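Local coordinates for protein KLLA0E03807p (Kluyveromyces lactis, PDB 3SQI) that binds DNA through this domain of Ndc10, a kinetochore protein that serves as a platform for inner kinetochore assembly in budding yeast, at residues S114-W118 against F195-T201; W145-T149 against K309-T313. All coordinates share one frame; numbering follows the deposited sequence.

Contact 1: S114-W118 against F195-T201; sequences SINLW and FTCPIFT
Trp118 reaches out from the last turn of helix 107-118 and hands its indole N-H to the backbone of Phe195: NE1 sits 2.7 Å from Phe195 O, with an angle of 157° at the hydrogen and the oxygen close to the indole plane. The side chain leaves the helix with CG beside the backbone N (chi1 -77°), which swings the ring across to the other segment. Over one of its faces stands the Phe195 ring, edge-on through CD1. This is a T-shaped pair, the planes 78° apart and the centroid of the five-membered ring 5.2 Å from that of Phe195. On the six-membered ring of Trp118, CZ2 meets Phe200 CD1 at 3.7 Å; the planes of these two rings are only modestly inclined and the rings are displaced, with little overlap. Trp118, Phe195 and Phe200 thus make an aromatic cluster where helix 107-118 meets the start of helix 198-210. Cys197 is the N-cap of that second helix, its SG accepting from Phe200 N at 3.5 Å, a capping bond at the start of the helix from which Phe200 projects toward the indole. Phe195 O is gripped twice, since Gln144 NE2 of helix 133-149 also donates to it. Thr201 OG1 lies beside CZ2, but its strongest polar partner is Gln144 OE1. Replacing Trp118 by a leucine would probably leave Phe195 O with one donor fewer and the edge of Phe195 without the ring face it stands on. Packing is slacker toward the beginning of segment 114-118, where Ser114 OG comes no nearer than 3.7 Å to Thr196 CG2 and turns instead to Leu110 O in its own helix, while Thr196 OG1 pairs with Ser193 OG.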
loop_
_atom_site.group_PDB
_atom_site.type_symbol
_atom_site.label_atom_id
_atom_site.label_comp_id
_atom_site.label_asym_id
_atom_site.label_seq_id
_atom_site.Cartn_x
_atom_site.Cartn_y
_atom_site.Cartn_z
ATOM N N SER A 114 3.867 6.128 13.211
ATOM C CA SER A 114 2.865 5.077 13.333
ATOM C C SER A 114 2.773 4.717 14.809
ATOM O O SER A 114 1.731 4.875 15.451
ATOM C CB SER A 114 3.244 3.870 12.499
ATOM O OG SER A 114 3.578 4.235 11.184
ATOM N N ILE A 115 3.921 4.364 15.366
ATOM C CA ILE A 115 4.045 4.007 16.781
ATOM C C ILE A 115 3.289 4.957 17.725
ATOM O O ILE A 115 2.383 4.546 18.459
ATOM C CB ILE A 115 5.527 3.940 17.180
ATOM C CG1 ILE A 115 5.717 3.306 18.552
ATOM C CG2 ILE A 115 6.198 5.304 17.085
ATOM C CD1 ILE A 115 7.104 3.503 19.086
ATOM N N ASN A 116 3.688 6.221 17.727
ATOM C CA ASN A 116 3.034 7.240 18.550
ATOM C C ASN A 116 1.514 7.289 18.378
ATOM O O ASN A 116 0.788 7.555 19.337
ATOM C CB ASN A 116 3.607 8.635 18.264
ATOM C CG ASN A 116 5.025 8.801 18.765
ATOM O OD1 ASN A 116 5.250 9.232 19.895
ATOM N ND2 ASN A 116 5.989 8.459 17.928
ATOM N N LEU A 117 1.034 7.071 17.157
ATOM C CA LEU A 117 -0.405 7.076 16.899
ATOM C C LEU A 117 -1.107 5.788 17.357
ATOM O O LEU A 117 -2.318 5.785 17.584
ATOM C CB LEU A 117 -0.706 7.384 15.433
ATOM C CG LEU A 117 -0.891 8.878 15.162
ATOM C CD1 LEU A 117 -1.660 9.118 13.859
ATOM C CD2 LEU A 117 -1.612 9.505 16.316
ATOM N N TRP A 118 -0.346 4.705 17.494
ATOM C CA TRP A 118 -0.852 3.495 18.132
ATOM C C TRP A 118 -0.943 3.688 19.647
ATOM O O TRP A 118 -1.905 3.249 20.275
ATOM C CB TRP A 118 0.038 2.288 17.813
ATOM C CG TRP A 118 -0.163 1.717 16.437
ATOM C CD1 TRP A 118 0.668 1.850 15.362
ATOM C CD2 TRP A 118 -1.266 0.920 15.993
ATOM N NE1 TRP A 118 0.148 1.190 14.276
ATOM C CE2 TRP A 118 -1.040 0.612 14.637
ATOM C CE3 TRP A 118 -2.426 0.443 16.609
ATOM C CZ2 TRP A 118 -1.930 -0.155 13.890
ATOM C CZ3 TRP A 118 -3.307 -0.315 15.866
ATOM C CH2 TRP A 118 -3.055 -0.609 14.521
ATOM N N PHE A 195 2.754 -2.612 13.133
ATOM C CA PHE A 195 2.383 -1.245 13.484
ATOM C C PHE A 195 2.418 -0.338 12.274
ATOM O O PHE A 195 1.503 0.457 12.060
ATOM C CB PHE A 195 3.276 -0.717 14.601
ATOM C CG PHE A 195 3.160 -1.509 15.866
ATOM C CD1 PHE A 195 2.059 -1.354 16.696
ATOM C CD2 PHE A 195 4.131 -2.433 16.212
ATOM C CE1 PHE A 195 1.939 -2.096 17.863
ATOM C CE2 PHE A 195 4.019 -3.178 17.377
ATOM C CZ PHE A 195 2.922 -3.009 18.205
ATOM N N THR A 196 3.464 -0.495 11.471
ATOM C CA THR A 196 3.636 0.279 10.247
ATOM C C THR A 196 2.876 -0.361 9.085
ATOM O O THR A 196 3.001 0.072 7.934
ATOM C CB THR A 196 5.117 0.439 9.884
ATOM O OG1 THR A 196 5.751 -0.843 9.884
ATOM C CG2 THR A 196 5.815 1.325 10.898
ATOM N N CYS A 197 2.120 -1.416 9.387
ATOM C CA CYS A 197 1.218 -2.026 8.408
ATOM C C CYS A 197 -0.156 -1.351 8.392
ATOM O O CYS A 197 -0.825 -1.265 9.421
ATOM C CB CYS A 197 1.064 -3.524 8.654
ATOM S SG CYS A 197 -0.189 -4.265 7.593
ATOM N N PRO A 198 -0.565 -0.848 7.217
ATOM C CA PRO A 198 -1.810 -0.101 7.007
ATOM C C PRO A 198 -3.029 -0.989 7.087
ATOM O O PRO A 198 -4.116 -0.499 7.388
ATOM C CB PRO A 198 -1.665 0.421 5.575
ATOM C CG PRO A 198 -0.846 -0.597 4.901
ATOM C CD PRO A 198 0.148 -1.074 5.949
ATOM N N ILE A 199 -2.852 -2.274 6.789
ATOM C CA ILE A 199 -3.965 -3.213 6.794
ATOM C C ILE A 199 -4.321 -3.654 8.213
ATOM O O ILE A 199 -5.488 -3.794 8.549
ATOM C CB ILE A 199 -3.658 -4.445 5.943
ATOM C CG1 ILE A 199 -3.397 -4.029 4.500
ATOM C CG2 ILE A 199 -4.806 -5.455 6.023
ATOM C CD1 ILE A 199 -2.818 -5.145 3.663
ATOM N N PHE A 200 -3.303 -3.892 9.031
ATOM C CA PHE A 200 -3.501 -4.177 10.438
ATOM C C PHE A 200 -4.213 -2.985 11.049
ATOM O O PHE A 200 -5.214 -3.113 11.768
ATOM C CB PHE A 200 -2.144 -4.362 11.102
ATOM C CG PHE A 200 -2.217 -4.573 12.577
ATOM C CD1 PHE A 200 -1.490 -3.773 13.438
ATOM C CD2 PHE A 200 -3.008 -5.568 13.108
ATOM C CE1 PHE A 200 -1.550 -3.969 14.800
ATOM C CE2 PHE A 200 -3.076 -5.765 14.470
ATOM C CZ PHE A 200 -2.347 -4.967 15.316
ATOM N N THR A 201 -3.681 -1.814 10.739
ATOM C CA THR A 201 -4.285 -0.561 11.147
ATOM C C THR A 201 -5.755 -0.556 10.769
ATOM O O THR A 201 -6.622 -0.274 11.596
ATOM C CB THR A 201 -3.582 0.622 10.462
ATOM O OG1 THR A 201 -2.219 0.697 10.915
ATOM C CG2 THR A 201 -4.311 1.939 10.751
#

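Contact 2: W145-T149 against K309-T313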
loop_
_atom_site.group_PDB
_atom_site.type_symbol
_atom_site.label_atom_id
_atom_site.label_comp_id
_atom_site.label_asym_id
_atom_site.label_seq_id
_atom_site.Cartn_x
_atom_site.Cartn_y
_atom_site.Cartn_z
ATOM N N TRP A 145 -1.656 4.913 4.418
ATOM C CA TRP A 145 -2.242 4.636 3.120
ATOM C C TRP A 145 -1.580 5.491 2.048
ATOM O O TRP A 145 -1.090 4.962 1.062
ATOM C CB TRP A 145 -3.733 4.939 3.181
ATOM C CG TRP A 145 -4.484 4.598 1.950
ATOM C CD1 TRP A 145 -4.060 3.817 0.924
ATOM C CD2 TRP A 145 -5.810 5.029 1.615
ATOM N NE1 TRP A 145 -5.043 3.728 -0.040
ATOM C CE2 TRP A 145 -6.127 4.467 0.361
ATOM C CE3 TRP A 145 -6.761 5.835 2.253
ATOM C CZ2 TRP A 145 -7.355 4.684 -0.271
ATOM C CZ3 TRP A 145 -7.978 6.056 1.626
ATOM C CH2 TRP A 145 -8.263 5.484 0.375
ATOM N N LYS A 146 -1.553 6.811 2.243
ATOM C CA LYS A 146 -0.852 7.692 1.302
ATOM C C LYS A 146 0.587 7.223 1.148
ATOM O O LYS A 146 1.053 6.936 0.054
ATOM C CB LYS A 146 -0.858 9.131 1.800
ATOM C CG LYS A 146 0.011 10.064 1.000
ATOM C CD LYS A 146 -0.592 10.338 -0.364
ATOM C CE LYS A 146 -0.044 11.635 -0.991
ATOM N NZ LYS A 146 1.420 11.588 -1.309
ATOM N N PHE A 147 1.272 7.112 2.273
ATOM C CA PHE A 147 2.649 6.657 2.302
ATOM C C PHE A 147 2.887 5.399 1.463
ATOM O O PHE A 147 3.875 5.324 0.743
ATOM C CB PHE A 147 3.042 6.384 3.748
ATOM C CG PHE A 147 4.514 6.350 3.982
ATOM C CD1 PHE A 147 5.134 7.374 4.682
ATOM C CD2 PHE A 147 5.281 5.290 3.523
ATOM C CE1 PHE A 147 6.495 7.349 4.915
ATOM C CE2 PHE A 147 6.649 5.260 3.749
ATOM C CZ PHE A 147 7.259 6.294 4.444
ATOM N N ASN A 148 2.009 4.405 1.563
ATOM C CA ASN A 148 2.200 3.163 0.801
ATOM C C ASN A 148 1.772 3.221 -0.670
ATOM O O ASN A 148 2.449 2.688 -1.542
ATOM C CB ASN A 148 1.531 1.971 1.495
ATOM C CG ASN A 148 2.461 1.264 2.461
ATOM O OD1 ASN A 148 3.158 1.903 3.250
ATOM N ND2 ASN A 148 2.494 -0.063 2.389
ATOM N N THR A 149 0.628 3.841 -0.929
ATOM C CA THR A 149 0.076 3.931 -2.274
ATOM C C THR A 149 0.420 5.222 -3.044
ATOM O O THR A 149 0.221 5.296 -4.256
ATOM C CB THR A 149 -1.452 3.837 -2.207
ATOM O OG1 THR A 149 -1.975 3.653 -3.523
ATOM C CG2 THR A 149 -2.037 5.125 -1.610
ATOM N N LYS A 309 7.807 -3.285 -3.730
ATOM C CA LYS A 309 8.639 -2.103 -3.529
ATOM C C LYS A 309 7.881 -0.990 -2.815
ATOM O O LYS A 309 8.371 -0.433 -1.836
ATOM C CB LYS A 309 9.192 -1.594 -4.858
ATOM C CG LYS A 309 9.875 -0.243 -4.764
ATOM C CD LYS A 309 11.200 -0.296 -4.015
ATOM C CE LYS A 309 11.917 1.052 -4.088
ATOM N NZ LYS A 309 13.223 1.039 -3.378
ATOM N N MET A 310 6.680 -0.680 -3.296
ATOM C CA MET A 310 5.896 0.421 -2.739
ATOM C C MET A 310 5.312 0.115 -1.367
ATOM O O MET A 310 5.188 1.004 -0.528
ATOM C CB MET A 310 4.806 0.864 -3.716
ATOM C CG MET A 310 5.367 1.556 -4.954
ATOM S SD MET A 310 4.490 3.083 -5.336
ATOM C CE MET A 310 3.295 2.477 -6.507
ATOM N N ASN A 311 4.956 -1.144 -1.140
ATOM C CA ASN A 311 4.535 -1.582 0.184
ATOM C C ASN A 311 5.752 -2.007 1.007
ATOM O O ASN A 311 5.644 -2.301 2.199
ATOM C CB ASN A 311 3.523 -2.727 0.086
ATOM C CG ASN A 311 2.206 -2.300 -0.551
ATOM O OD1 ASN A 311 1.216 -2.075 0.142
ATOM N ND2 ASN A 311 2.188 -2.195 -1.875
ATOM N N ARG A 312 6.908 -2.050 0.353
ATOM C CA ARG A 312 8.176 -2.343 1.013
ATOM C C ARG A 312 8.152 -3.592 1.882
ATOM O O ARG A 312 8.764 -3.615 2.951
ATOM C CB ARG A 312 8.611 -1.151 1.858
ATOM C CG ARG A 312 8.724 0.152 1.089
ATOM C CD ARG A 312 9.026 1.280 2.045
ATOM N NE ARG A 312 8.268 1.086 3.268
ATOM C CZ ARG A 312 7.001 1.442 3.412
ATOM N NH1 ARG A 312 6.365 2.032 2.404
ATOM N NH2 ARG A 312 6.375 1.209 4.561
ATOM N N THR A 313 7.444 -4.624 1.430
ATOM C CA THR A 313 7.437 -5.913 2.124
ATOM C C THR A 313 7.374 -7.030 1.107
ATOM O O THR A 313 6.812 -6.843 0.032
ATOM C CB THR A 313 6.251 -6.053 3.121
ATOM O OG1 THR A 313 6.331 -7.319 3.795
ATOM C CG2 THR A 313 4.915 -5.940 2.408
#
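Asn148 puts its amide between Asn311 and Arg312, joining the C-terminal end of helix 133-149 to segment 309-313 in the core of the DNA-binding domain. Asn148 CB is loosely placed, 4.3 Å from both Met310 O and Asn311 OD1. CG comes a little closer, 4.0 Å from Arg312 NH1, and there the amide splits its work. OD1 accepts a weak hydrogen bond from Arg312 NH1 at 3.3 Å, lying at the edge of a guanidinium turned almost perpendicular to the amide. ND2 donates to Asn311 OD1, also at 3.3 Å and with 160° at the hydrogen. That oxygen lies near the plane of the Asn148 amide, yet ND2 arrives from above the Asn311 carbonyl plane. Asn311 is itself well held: OD1 takes Val188 N as well, and ND2 donates to Ile307 O and Val186 O, which ties the site to strand 185-187. A bend at chi3 of Arg312 brings its guanidinium beside Phe147. There NH1 stands in the plane of the Phe147 ring at its edge, 3.5 Å from CE2, while CE2 itself lies over the guanidinium face; the two planes are 79° apart. Leu110 of helix 107-118 touches both side chains, and Trp275 meets Phe147 edge-to-face. The two bonds favour this orientation of the Asn148 amide, and Val188 N supports Asn311 OD1 as an acceptor; flipped, Asn148 would probably face its NH2 to the Arg312 cation and its oxygen to Asn311 OD1.

Helix 133-149 joins the two contacts: its last turn belongs to contact 2, and Gln144, one turn before Asn148, serves contact 1. The centres lie 13 Å apart, and the contacts touch where Pro198 CG packs 4.2 Å from Asn148 ND2. Helix 107-118 is shared as well, since it carries segment 114-118 and, one turn earlier, Leu110, which faces contact 2. The segments alternate in sequence, so the two contacts cross along the chain. Neither contact reaches the bound DNA: the nearest atoms are about 13 Å away for contact 1 and about 12 Å for contact 2.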